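Local coordinates for ethylbenzene dehydrogenase alpha-subunit (Aromatoleum aromaticum, PDB 2IVF), which carries a molybdenum atom, paired pterin guanine dinucleotides and an iron-sulfur cluster as the alpha-subunit of a molybdopterin oxidoreductase family enzyme, at residues V279-D284 with A305-L310; L249-C254 with R429-K434. One frame throughout, in Å; residues are numbered along the deposited sequence.

Contact 1. Residues V279-D284 with A305-L310; sequences VVIAPD and AFWLGL. With MGD (2-amino-5,6-dimercapto-7-methyl-3,7,8a,9-tetrahydro-8-oxa-1,3,9,10-tetraaza-anthracen-4-one guanosine dinucleotide), chain M.
Ile281, the last residue of strand 277-281, meets helix 303-316 through a single methyl group: its CD1 lies 3.4 Å from CZ2 of Trp307. The same CD1 is 3.7 Å from CE2 of Phe306. The isoleucine reaches that far because its longer branch is extended, with CG1 turned away from the carbonyl carbon (chi1 -53°). Both aromatic rings are approached obliquely. They also pack on each other, CE2 of Phe306 sitting 3.8 Å above the indole plane, over its centre, while CD1 of Leu310 rests on a face of the Phe306 ring. Phe306 swings its ring out with CG opposite the backbone N (chi1 167°), whereas Trp307, whose CB does not aim at the strand, brings the benzene part of its indole round to the methyl. Phe251 adds an edge-to-face partner to Trp307, and Val296 touches both Ile281 and Phe306.

The other branch of Ile281 serves the cofactor, its CG2 being 3.5 Å from N2 of MGD. The same residue's carbonyl O accepts a 2.8 Å hydrogen bond from that exocyclic amine, with an N-H...O angle of 153°. Beyond it the chain leaves the strand and wraps round the nucleotide: Pro283 lays CD 3.3 Å from C4 of the guanine, and Asp284 OD1 accepts a 2.7 Å hydrogen bond from the ribose O2'. Gln915 also bonds OD1, so this buried carboxylate oxygen has two polar partners.

A beta-branched residue suits this place, one arm lying in the apolar layer between sheet and helix and the other beside guanine. The chemistry implies a division of labour: hydrocarbon contacts pack the strand on the helix, while backbone carbonyl and carboxylate accept hydrogen bonds from amine and ribose hydroxyl, consistent with recognition of the guanosine end.

Contact 2. Residues L249-C254 with R429-K434; sequences LIFMTC and RELGRK. With MGD (2-amino-5,6-dimercapto-7-methyl-3,7,8a,9-tetrahydro-8-oxa-1,3,9,10-tetraaza-anthracen-4-one guanosine dinucleotide), chain M.
Strand 249-253 is an inner strand of the four-stranded parallel sheet whose C-terminal end receives the guanine of MGD, and helix 425-437 packs against it. Leu249 makes the closest approach, its CD2 lying 3.8 Å from the backbone C of Lys434 and 4.0 Å from that residue's CB. With CG opposite the backbone N (chi1 180°), the leucine extends to the helix and lays a methyl on its main chain. Two residues on, Phe251 points to the same side, and CD1 of Leu431 comes to the edge of its ring, near the plane, 4.3 Å from CE1.

Lys434 lends only its root to this apolar layer. Its extended chain carries NZ away, chiefly to Glu277 of strand 277-281, and also to Glu430 OE2, one turn back, at 2.7 Å, on the anti side and 30° out of the carboxylate plane.

At and just beyond the strand's C-terminal end, Thr253 OG1 lies 3.2 Å from N2 of MGD, and Cys254 SG is 3.4 Å from C2. Leucine and phenylalanine thus meet the helix through apolar packing, without hydrogen bonds across the contact, whereas Lys434 ties the helix to Glu277 and Glu430 carries the salt bridge to Arg279 of the beta-subunit.

In the fold
Well into the chain, strand 249-253 is followed by helices 257-260 and 265-274 and then by strand 277-281, parallel and adjacent to it, a beta-alpha-beta crossover. Contact 1 closes the shorter loop, bringing helix 303-316 back onto that second strand after strand 294-296 has been added at the sheet's edge. Contact 2 closes a much longer loop, which encloses the first entirely, when helix 425-437 arrives just before strand 440-444 at the opposite edge. The two helices touch through Leu310 and Gly432, and the two strands are joined by backbone hydrogen bonds between Met252 and both Val279 and Ile281. Together the contacts tie a helical layer to the sheet whose strand ends hold MGD.

Contact 1. Residues V279-D284 with A305-L310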
ATOM      1  N   VAL A 279      19.135  -0.762  10.209  1.00 21.14           N
ATOM      2  CA  VAL A 279      18.699  -1.781  11.106  1.00 22.69           C
ATOM      3  C   VAL A 279      17.167  -1.798  11.177  1.00 23.79           C
ATOM      4  O   VAL A 279      16.536  -0.758  11.385  1.00 26.61           O
ATOM      5  CB  VAL A 279      19.225  -1.576  12.498  1.00 20.41           C
ATOM      6  CG1 VAL A 279      18.770  -2.757  13.382  1.00 20.70           C
ATOM      7  CG2 VAL A 279      20.781  -1.355  12.428  1.00 20.43           C
ATOM      8  N   VAL A 280      16.580  -2.978  11.005  1.00 24.42           N
ATOM      9  CA  VAL A 280      15.129  -3.148  11.170  1.00 23.80           C
ATOM     10  C   VAL A 280      14.953  -3.958  12.408  1.00 23.55           C
ATOM     11  O   VAL A 280      15.463  -5.077  12.478  1.00 23.52           O
ATOM     12  CB  VAL A 280      14.446  -3.826   9.943  1.00 24.28           C
ATOM     13  CG1 VAL A 280      13.018  -4.232  10.237  1.00 22.84           C
ATOM     14  CG2 VAL A 280      14.491  -2.891   8.691  1.00 21.89           C
ATOM     15  N   ILE A 281      14.298  -3.359  13.405  1.00 23.07           N
ATOM     16  CA  ILE A 281      13.940  -4.060  14.631  1.00 23.81           C
ATOM     17  C   ILE A 281      12.474  -4.465  14.456  1.00 24.32           C
ATOM     18  O   ILE A 281      11.566  -3.615  14.423  1.00 25.13           O
ATOM     19  CB  ILE A 281      14.104  -3.192  15.892  1.00 22.93           C
ATOM     20  CG1 ILE A 281      15.492  -2.598  15.968  1.00 23.13           C
ATOM     21  CG2 ILE A 281      13.784  -4.041  17.146  1.00 23.07           C
ATOM     22  CD1 ILE A 281      15.666  -1.604  17.120  1.00 24.20           C
ATOM     23  N   ALA A 282      12.255  -5.769  14.290  1.00 23.43           N
ATOM     24  CA  ALA A 282      10.942  -6.313  14.020  1.00 23.78           C
ATOM     25  C   ALA A 282      10.955  -7.767  14.476  1.00 23.27           C
ATOM     26  O   ALA A 282      11.974  -8.462  14.311  1.00 23.43           O
ATOM     27  CB  ALA A 282      10.596  -6.241  12.520  1.00 22.68           C
ATOM     28  N   PRO A 283       9.819  -8.258  14.925  1.00 23.48           N
ATOM     29  CA  PRO A 283       9.782  -9.674  15.281  1.00 24.25           C
ATOM     30  C   PRO A 283       9.939 -10.550  14.051  1.00 24.60           C
ATOM     31  O   PRO A 283      10.693 -11.528  14.098  1.00 25.94           O
ATOM     32  CB  PRO A 283       8.433  -9.853  15.970  1.00 24.66           C
ATOM     33  CG  PRO A 283       7.714  -8.614  15.790  1.00 26.86           C
ATOM     34  CD  PRO A 283       8.573  -7.558  15.216  1.00 23.31           C
ATOM     35  N   ASP A 284       9.291 -10.159  12.966  1.00 24.40           N
ATOM     36  CA  ASP A 284       9.402 -10.828  11.680  1.00 23.99           C
ATOM     37  C   ASP A 284      10.465 -10.155  10.842  1.00 23.17           C
ATOM     38  O   ASP A 284      10.766  -8.963  10.996  1.00 23.96           O
ATOM     39  CB  ASP A 284       8.069 -10.862  10.934  1.00 24.16           C
ATOM     40  CG  ASP A 284       7.414  -9.473  10.787  1.00 21.92           C
ATOM     41  OD1 ASP A 284       7.212  -8.815  11.805  1.00 26.08           O
ATOM     42  OD2 ASP A 284       7.064  -9.099   9.662  1.00 23.99           O
ATOM     43  N   ALA A 305      13.864  -4.651  26.458  1.00 22.14           N
ATOM     44  CA  ALA A 305      15.017  -5.431  26.884  1.00 21.46           C
ATOM     45  C   ALA A 305      16.178  -5.194  25.903  1.00 21.51           C
ATOM     46  O   ALA A 305      17.351  -5.165  26.291  1.00 22.44           O
ATOM     47  CB  ALA A 305      14.651  -6.917  26.998  1.00 19.46           C
ATOM     48  N   PHE A 306      15.862  -5.103  24.627  1.00 21.50           N
ATOM     49  CA  PHE A 306      16.916  -4.862  23.626  1.00 21.88           C
ATOM     50  C   PHE A 306      17.581  -3.529  23.922  1.00 20.99           C
ATOM     51  O   PHE A 306      18.800  -3.433  24.052  1.00 21.60           O
ATOM     52  CB  PHE A 306      16.377  -4.959  22.203  1.00 21.94           C
ATOM     53  CG  PHE A 306      17.335  -4.425  21.152  1.00 21.40           C
ATOM     54  CD1 PHE A 306      18.415  -5.184  20.703  1.00 20.69           C
ATOM     55  CD2 PHE A 306      17.172  -3.162  20.643  1.00 21.95           C
ATOM     56  CE1 PHE A 306      19.306  -4.660  19.770  1.00 21.21           C
ATOM     57  CE2 PHE A 306      18.059  -2.647  19.741  1.00 23.28           C
ATOM     58  CZ  PHE A 306      19.123  -3.403  19.297  1.00 21.91           C
ATOM     59  N   TRP A 307      16.776  -2.499  24.084  1.00 21.28           N
ATOM     60  CA  TRP A 307      17.308  -1.160  24.228  1.00 21.05           C
ATOM     61  C   TRP A 307      17.961  -0.957  25.589  1.00 19.82           C
ATOM     62  O   TRP A 307      18.970  -0.262  25.678  1.00 20.64           O
ATOM     63  CB  TRP A 307      16.245  -0.101  23.990  1.00 21.49           C
ATOM     64  CG  TRP A 307      15.865   0.019  22.612  1.00 20.25           C
ATOM     65  CD1 TRP A 307      14.719  -0.391  22.067  1.00 22.10           C
ATOM     66  CD2 TRP A 307      16.640   0.592  21.567  1.00 20.94           C
ATOM     67  NE1 TRP A 307      14.709  -0.127  20.729  1.00 21.31           N
ATOM     68  CE2 TRP A 307      15.884   0.497  20.398  1.00 22.10           C
ATOM     69  CE3 TRP A 307      17.909   1.193  21.508  1.00 20.46           C
ATOM     70  CZ2 TRP A 307      16.343   0.966  19.172  1.00 22.03           C
ATOM     71  CZ3 TRP A 307      18.360   1.655  20.280  1.00 21.47           C
ATOM     72  CH2 TRP A 307      17.573   1.556  19.145  1.00 22.82           C
ATOM     73  N   LEU A 308      17.472  -1.635  26.607  1.00 20.85           N
ATOM     74  CA  LEU A 308      18.144  -1.562  27.886  1.00 21.03           C
ATOM     75  C   LEU A 308      19.515  -2.306  27.797  1.00 20.97           C
ATOM     76  O   LEU A 308      20.501  -1.919  28.426  1.00 22.37           O
ATOM     77  CB  LEU A 308      17.243  -2.135  28.963  1.00 20.02           C
ATOM     78  CG  LEU A 308      15.975  -1.301  29.235  1.00 22.88           C
ATOM     79  CD1 LEU A 308      14.992  -2.031  30.171  1.00 21.50           C
ATOM     80  CD2 LEU A 308      16.356   0.071  29.830  1.00 22.83           C
ATOM     81  N   GLY A 309      19.557  -3.399  27.059  1.00 22.28           N
ATOM     82  CA  GLY A 309      20.821  -4.110  26.811  1.00 22.35           C
ATOM     83  C   GLY A 309      21.839  -3.192  26.159  1.00 22.65           C
ATOM     84  O   GLY A 309      23.020  -3.143  26.575  1.00 25.23           O
ATOM     85  N   LEU A 310      21.387  -2.416  25.178  1.00 23.19           N
ATOM     86  CA  LEU A 310      22.240  -1.436  24.514  1.00 22.41           C
ATOM     87  C   LEU A 310      22.729  -0.385  25.514  1.00 22.01           C
ATOM     88  O   LEU A 310      23.876   0.034  25.476  1.00 21.61           O
ATOM     89  CB  LEU A 310      21.519  -0.748  23.357  1.00 22.46           C
ATOM     90  CG  LEU A 310      21.758  -1.327  21.945  1.00 23.69           C
ATOM     91  CD1 LEU A 310      21.564  -2.846  21.846  1.00 24.01           C
ATOM     92  CD2 LEU A 310      20.961  -0.558  20.891  1.00 23.38           C
TER
HETATM   93  PB  MGD M1986       2.893  -0.477  11.309  1.00 13.50           P
HETATM   94  O1B MGD M1986       2.375  -0.700   9.932  1.00 13.53           O
HETATM   95  O2B MGD M1986       1.962  -0.847  12.407  1.00 16.27           O
HETATM   96  O3B MGD M1986       3.400   0.982  11.626  1.00 15.54           O
HETATM   97  O3A MGD M1986       2.726   2.523   9.712  1.00 13.42           O
HETATM   98  PA  MGD M1986       3.960   2.160  10.656  1.00 14.85           P
HETATM   99  O1A MGD M1986       5.030   1.718   9.756  1.00 13.45           O
HETATM  100  O2A MGD M1986       4.235   3.260  11.562  1.00 13.70           O
HETATM  101  O5' MGD M1986       4.254  -1.308  11.518  1.00 15.42           O
HETATM  102  C5' MGD M1986       4.270  -2.711  11.217  1.00 10.50           C
HETATM  103  C4' MGD M1986       5.536  -3.351  11.780  1.00 12.02           C
HETATM  104  O4' MGD M1986       5.486  -3.358  13.200  1.00 14.93           O
HETATM  105  C3' MGD M1986       5.381  -4.807  11.408  1.00 12.42           C
HETATM  106  O3' MGD M1986       6.050  -4.992  10.166  1.00 13.73           O
HETATM  107  C2' MGD M1986       6.086  -5.529  12.564  1.00 15.07           C
HETATM  108  O2' MGD M1986       7.278  -6.175  12.080  1.00 17.21           O
HETATM  109  C1' MGD M1986       6.415  -4.396  13.551  1.00 14.09           C
HETATM  110  N9  MGD M1986       6.139  -4.861  14.931  1.00 13.82           N
HETATM  111  C8  MGD M1986       5.004  -5.375  15.429  1.00 15.66           C
HETATM  112  N7  MGD M1986       5.133  -5.632  16.736  1.00 15.10           N
HETATM  113  C5  MGD M1986       6.392  -5.249  17.070  1.00 16.12           C
HETATM  114  C6  MGD M1986       7.167  -5.266  18.220  1.00 15.83           C
HETATM  115  O6  MGD M1986       6.802  -5.708  19.317  1.00 15.84           O
HETATM  116  N1  MGD M1986       8.464  -4.752  18.132  1.00 16.39           N
HETATM  117  C2  MGD M1986       9.047  -4.249  16.959  1.00 15.83           C
HETATM  118  N2  MGD M1986      10.342  -3.780  16.971  1.00 13.58           N
HETATM  119  N3  MGD M1986       8.273  -4.221  15.866  1.00 13.40           N
HETATM  120  C4  MGD M1986       7.002  -4.726  15.908  1.00 14.16           C
HETATM  121  C10 MGD M1986       1.524   2.959  10.234  1.00 14.53           C
HETATM  122  C11 MGD M1986       1.087   4.181   9.465  1.00 13.30           C
HETATM  123  O11 MGD M1986       0.996   3.835   8.144  1.00 13.50           O
HETATM  124  C12 MGD M1986      -0.205   4.835   9.977  1.00 15.42           C
HETATM  125  S12 MGD M1986      -0.621   4.857  11.685  1.00 15.44           S
HETATM  126  C13 MGD M1986      -1.062   5.428   9.083  1.00 14.58           C
HETATM  127  S13 MGD M1986      -2.502   6.188   9.666  1.00 14.84           S
HETATM  128  C14 MGD M1986      -0.774   5.401   7.621  1.00 16.59           C
HETATM  129  N15 MGD M1986      -1.603   4.303   7.046  1.00 14.50           N
HETATM  130  C16 MGD M1986      -1.194   3.602   5.896  1.00 14.22           C
HETATM  131  C17 MGD M1986      -1.991   2.690   5.253  1.00 13.16           C
HETATM  132  O17 MGD M1986      -3.137   2.409   5.677  1.00 15.69           O
HETATM  133  N18 MGD M1986      -1.470   2.046   4.112  1.00 14.02           N
HETATM  134  C19 MGD M1986      -0.231   2.308   3.615  1.00 12.14           C
HETATM  135  N19 MGD M1986       0.169   1.631   2.520  1.00 14.20           N
HETATM  136  N20 MGD M1986       0.531   3.179   4.292  1.00 13.91           N
HETATM  137  C21 MGD M1986       0.073   3.834   5.370  1.00 12.01           C
HETATM  138  N22 MGD M1986       0.885   4.743   6.043  1.00 14.92           N
HETATM  139  C23 MGD M1986       0.728   5.045   7.435  1.00 14.40           C

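Contact 2. Residues L249-C254 with R429-K434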
ATOM      1  N   LEU A 249      23.543   5.747  11.341  1.00 21.44           N
ATOM      2  CA  LEU A 249      22.957   4.498  11.832  1.00 22.62           C
ATOM      3  C   LEU A 249      21.484   4.778  11.950  1.00 22.68           C
ATOM      4  O   LEU A 249      21.120   5.829  12.499  1.00 22.39           O
ATOM      5  CB  LEU A 249      23.461   4.142  13.228  1.00 23.03           C
ATOM      6  CG  LEU A 249      22.963   2.879  13.927  1.00 21.46           C
ATOM      7  CD1 LEU A 249      23.257   1.648  13.064  1.00 22.88           C
ATOM      8  CD2 LEU A 249      23.620   2.762  15.361  1.00 21.97           C
ATOM      9  N   ILE A 250      20.673   3.943  11.299  1.00 22.09           N
ATOM     10  CA  ILE A 250      19.228   4.150  11.194  1.00 22.92           C
ATOM     11  C   ILE A 250      18.504   2.923  11.745  1.00 24.19           C
ATOM     12  O   ILE A 250      18.753   1.770  11.312  1.00 24.50           O
ATOM     13  CB  ILE A 250      18.776   4.368   9.739  1.00 23.47           C
ATOM     14  CG1 ILE A 250      19.481   5.585   9.115  1.00 22.02           C
ATOM     15  CG2 ILE A 250      17.229   4.472   9.653  1.00 20.61           C
ATOM     16  CD1 ILE A 250      19.503   5.652   7.579  1.00 22.96           C
ATOM     17  N   PHE A 251      17.614   3.155  12.693  1.00 24.49           N
ATOM     18  CA  PHE A 251      16.756   2.113  13.262  1.00 23.91           C
ATOM     19  C   PHE A 251      15.303   2.263  12.839  1.00 25.78           C
ATOM     20  O   PHE A 251      14.629   3.226  13.241  1.00 25.42           O
ATOM     21  CB  PHE A 251      16.791   2.161  14.808  1.00 25.20           C
ATOM     22  CG  PHE A 251      18.061   1.706  15.397  1.00 23.93           C
ATOM     23  CD1 PHE A 251      18.331   0.352  15.559  1.00 19.78           C
ATOM     24  CD2 PHE A 251      18.988   2.623  15.843  1.00 23.88           C
ATOM     25  CE1 PHE A 251      19.523  -0.075  16.105  1.00 22.92           C
ATOM     26  CE2 PHE A 251      20.160   2.203  16.421  1.00 23.71           C
ATOM     27  CZ  PHE A 251      20.450   0.853  16.528  1.00 24.23           C
ATOM     28  N   MET A 252      14.811   1.310  12.039  1.00 23.82           N
ATOM     29  CA  MET A 252      13.394   1.220  11.692  1.00 23.46           C
ATOM     30  C   MET A 252      12.797   0.235  12.656  1.00 24.03           C
ATOM     31  O   MET A 252      13.190  -0.929  12.633  1.00 24.13           O
ATOM     32  CB  MET A 252      13.231   0.705  10.263  1.00 23.26           C
ATOM     33  CG  MET A 252      13.768   1.681   9.241  1.00 23.19           C
ATOM     34  SD  MET A 252      12.581   3.039   9.092  1.00 29.06           S
ATOM     35  CE  MET A 252      13.639   4.405   8.723  1.00 29.88           C
ATOM     36  N   THR A 253      11.863   0.678  13.507  1.00 22.88           N
ATOM     37  CA  THR A 253      11.373  -0.186  14.570  1.00 23.19           C
ATOM     38  C   THR A 253       9.878   0.011  14.714  1.00 24.30           C
ATOM     39  O   THR A 253       9.376   1.105  14.461  1.00 24.76           O
ATOM     40  CB  THR A 253      12.082   0.105  15.894  1.00 24.15           C
ATOM     41  OG1 THR A 253      11.581  -0.810  16.857  1.00 22.15           O
ATOM     42  CG2 THR A 253      11.913   1.555  16.379  1.00 20.85           C
ATOM     43  N   CYS A 254       9.160  -1.049  15.061  1.00 23.62           N
ATOM     44  CA  CYS A 254       7.709  -0.961  15.175  1.00 22.91           C
ATOM     45  C   CYS A 254       7.128  -0.276  13.951  1.00 23.86           C
ATOM     46  O   CYS A 254       6.179   0.444  14.073  1.00 22.46           O
ATOM     47  CB  CYS A 254       7.309  -0.220  16.447  1.00 23.50           C
ATOM     48  SG  CYS A 254       7.586  -1.259  17.848  1.00 25.96           S
ATOM     49  N   ARG A 429      25.594  -6.343  21.707  1.00 24.74           N
ATOM     50  CA  ARG A 429      26.877  -5.692  21.987  1.00 25.72           C
ATOM     51  C   ARG A 429      27.336  -4.852  20.800  1.00 24.72           C
ATOM     52  O   ARG A 429      27.767  -3.708  20.987  1.00 24.01           O
ATOM     53  CB  ARG A 429      27.937  -6.706  22.396  1.00 25.57           C
ATOM     54  CG  ARG A 429      29.045  -6.089  23.255  1.00 28.90           C
ATOM     55  CD  ARG A 429      29.820  -7.099  24.036  1.00 32.03           C
ATOM     56  NE  ARG A 429      29.249  -7.468  25.324  1.00 37.73           N
ATOM     57  CZ  ARG A 429      29.093  -8.725  25.749  1.00 41.26           C
ATOM     58  NH1 ARG A 429      29.409  -9.781  24.983  1.00 43.33           N
ATOM     59  NH2 ARG A 429      28.591  -8.934  26.957  1.00 43.41           N
ATOM     60  N   GLU A 430      27.222  -5.391  19.580  1.00 23.80           N
ATOM     61  CA  GLU A 430      27.580  -4.621  18.388  1.00 23.91           C
ATOM     62  C   GLU A 430      26.803  -3.313  18.243  1.00 22.54           C
ATOM     63  O   GLU A 430      27.383  -2.264  17.975  1.00 20.82           O
ATOM     64  CB  GLU A 430      27.352  -5.427  17.119  1.00 24.40           C
ATOM     65  CG  GLU A 430      27.784  -4.690  15.851  1.00 25.25           C
ATOM     66  CD  GLU A 430      27.575  -5.552  14.603  1.00 26.58           C
ATOM     67  OE1 GLU A 430      27.780  -6.780  14.716  1.00 27.15           O
ATOM     68  OE2 GLU A 430      27.195  -4.978  13.574  1.00 29.65           O
ATOM     69  N   LEU A 431      25.487  -3.393  18.389  1.00 22.35           N
ATOM     70  CA  LEU A 431      24.657  -2.227  18.275  1.00 23.09           C
ATOM     71  C   LEU A 431      24.784  -1.256  19.453  1.00 23.66           C
ATOM     72  O   LEU A 431      24.640  -0.036  19.258  1.00 24.31           O
ATOM     73  CB  LEU A 431      23.202  -2.609  18.003  1.00 23.56           C
ATOM     74  CG  LEU A 431      22.982  -3.212  16.602  1.00 23.46           C
ATOM     75  CD1 LEU A 431      21.553  -3.841  16.396  1.00 26.58           C
ATOM     76  CD2 LEU A 431      23.300  -2.179  15.466  1.00 23.68           C
ATOM     77  N   GLY A 432      25.043  -1.773  20.652  1.00 24.25           N
ATOM     78  CA  GLY A 432      25.387  -0.919  21.800  1.00 23.69           C
ATOM     79  C   GLY A 432      26.538  -0.004  21.470  1.00 24.69           C
ATOM     80  O   GLY A 432      26.493   1.217  21.698  1.00 24.15           O
ATOM     81  N   ARG A 433      27.585  -0.601  20.910  1.00 24.24           N
ATOM     82  CA  ARG A 433      28.796   0.110  20.614  1.00 24.28           C
ATOM     83  C   ARG A 433      28.583   1.082  19.465  1.00 23.90           C
ATOM     84  O   ARG A 433      29.128   2.198  19.483  1.00 24.26           O
ATOM     85  CB  ARG A 433      29.943  -0.876  20.321  1.00 23.86           C
ATOM     86  CG  ARG A 433      30.290  -1.704  21.544  1.00 24.67           C
ATOM     87  CD  ARG A 433      31.213  -2.835  21.222  1.00 26.11           C
ATOM     88  NE  ARG A 433      31.741  -3.451  22.437  1.00 27.06           N
ATOM     89  CZ  ARG A 433      32.562  -4.493  22.438  1.00 29.40           C
ATOM     90  NH1 ARG A 433      32.911  -5.085  21.289  1.00 30.01           N
ATOM     91  NH2 ARG A 433      32.989  -4.976  23.599  1.00 29.06           N
ATOM     92  N   LYS A 434      27.780   0.688  18.481  1.00 23.93           N
ATOM     93  CA  LYS A 434      27.560   1.524  17.330  1.00 23.77           C
ATOM     94  C   LYS A 434      26.712   2.724  17.637  1.00 23.96           C
ATOM     95  O   LYS A 434      26.990   3.799  17.145  1.00 24.92           O
ATOM     96  CB  LYS A 434      26.936   0.742  16.185  1.00 24.01           C
ATOM     97  CG  LYS A 434      27.939  -0.185  15.555  1.00 23.78           C
ATOM     98  CD  LYS A 434      27.409  -1.001  14.422  1.00 25.13           C
ATOM     99  CE  LYS A 434      28.556  -1.694  13.655  1.00 26.68           C
ATOM    100  NZ  LYS A 434      28.014  -2.593  12.618  1.00 24.84           N
TER
HETATM  101  PB  MGD M1986       2.893  -0.477  11.309  1.00 13.50           P
HETATM  102  O1B MGD M1986       2.375  -0.700   9.932  1.00 13.53           O
HETATM  103  O2B MGD M1986       1.962  -0.847  12.407  1.00 16.27           O
HETATM  104  O3B MGD M1986       3.400   0.982  11.626  1.00 15.54           O
HETATM  105  O3A MGD M1986       2.726   2.523   9.712  1.00 13.42           O
HETATM  106  PA  MGD M1986       3.960   2.160  10.656  1.00 14.85           P
HETATM  107  O1A MGD M1986       5.030   1.718   9.756  1.00 13.45           O
HETATM  108  O2A MGD M1986       4.235   3.260  11.562  1.00 13.70           O
HETATM  109  O5' MGD M1986       4.254  -1.308  11.518  1.00 15.42           O
HETATM  110  C5' MGD M1986       4.270  -2.711  11.217  1.00 10.50           C
HETATM  111  C4' MGD M1986       5.536  -3.351  11.780  1.00 12.02           C
HETATM  112  O4' MGD M1986       5.486  -3.358  13.200  1.00 14.93           O
HETATM  113  C3' MGD M1986       5.381  -4.807  11.408  1.00 12.42           C
HETATM  114  O3' MGD M1986       6.050  -4.992  10.166  1.00 13.73           O
HETATM  115  C2' MGD M1986       6.086  -5.529  12.564  1.00 15.07           C
HETATM  116  O2' MGD M1986       7.278  -6.175  12.080  1.00 17.21           O
HETATM  117  C1' MGD M1986       6.415  -4.396  13.551  1.00 14.09           C
HETATM  118  N9  MGD M1986       6.139  -4.861  14.931  1.00 13.82           N
HETATM  119  C8  MGD M1986       5.004  -5.375  15.429  1.00 15.66           C
HETATM  120  N7  MGD M1986       5.133  -5.632  16.736  1.00 15.10           N
HETATM  121  C5  MGD M1986       6.392  -5.249  17.070  1.00 16.12           C
HETATM  122  C6  MGD M1986       7.167  -5.266  18.220  1.00 15.83           C
HETATM  123  O6  MGD M1986       6.802  -5.708  19.317  1.00 15.84           O
HETATM  124  N1  MGD M1986       8.464  -4.752  18.132  1.00 16.39           N
HETATM  125  C2  MGD M1986       9.047  -4.249  16.959  1.00 15.83           C
HETATM  126  N2  MGD M1986      10.342  -3.780  16.971  1.00 13.58           N
HETATM  127  N3  MGD M1986       8.273  -4.221  15.866  1.00 13.40           N
HETATM  128  C4  MGD M1986       7.002  -4.726  15.908  1.00 14.16           C
HETATM  129  C10 MGD M1986       1.524   2.959  10.234  1.00 14.53           C
HETATM  130  C11 MGD M1986       1.087   4.181   9.465  1.00 13.30           C
HETATM  131  O11 MGD M1986       0.996   3.835   8.144  1.00 13.50           O
HETATM  132  C12 MGD M1986      -0.205   4.835   9.977  1.00 15.42           C
HETATM  133  S12 MGD M1986      -0.621   4.857  11.685  1.00 15.44           S
HETATM  134  C13 MGD M1986      -1.062   5.428   9.083  1.00 14.58           C
HETATM  135  S13 MGD M1986      -2.502   6.188   9.666  1.00 14.84           S
HETATM  136  C14 MGD M1986      -0.774   5.401   7.621  1.00 16.59           C
HETATM  137  N15 MGD M1986      -1.603   4.303   7.046  1.00 14.50           N
HETATM  138  C16 MGD M1986      -1.194   3.602   5.896  1.00 14.22           C
HETATM  139  C17 MGD M1986      -1.991   2.690   5.253  1.00 13.16           C
HETATM  140  O17 MGD M1986      -3.137   2.409   5.677  1.00 15.69           O
HETATM  141  N18 MGD M1986      -1.470   2.046   4.112  1.00 14.02           N
HETATM  142  C19 MGD M1986      -0.231   2.308   3.615  1.00 12.14           C
HETATM  143  N19 MGD M1986       0.169   1.631   2.520  1.00 14.20           N
HETATM  144  N20 MGD M1986       0.531   3.179   4.292  1.00 13.91           N
HETATM  145  C21 MGD M1986       0.073   3.834   5.370  1.00 12.01           C
HETATM  146  N22 MGD M1986       0.885   4.743   6.043  1.00 14.92           N
HETATM  147  C23 MGD M1986       0.728   5.045   7.435  1.00 14.40           C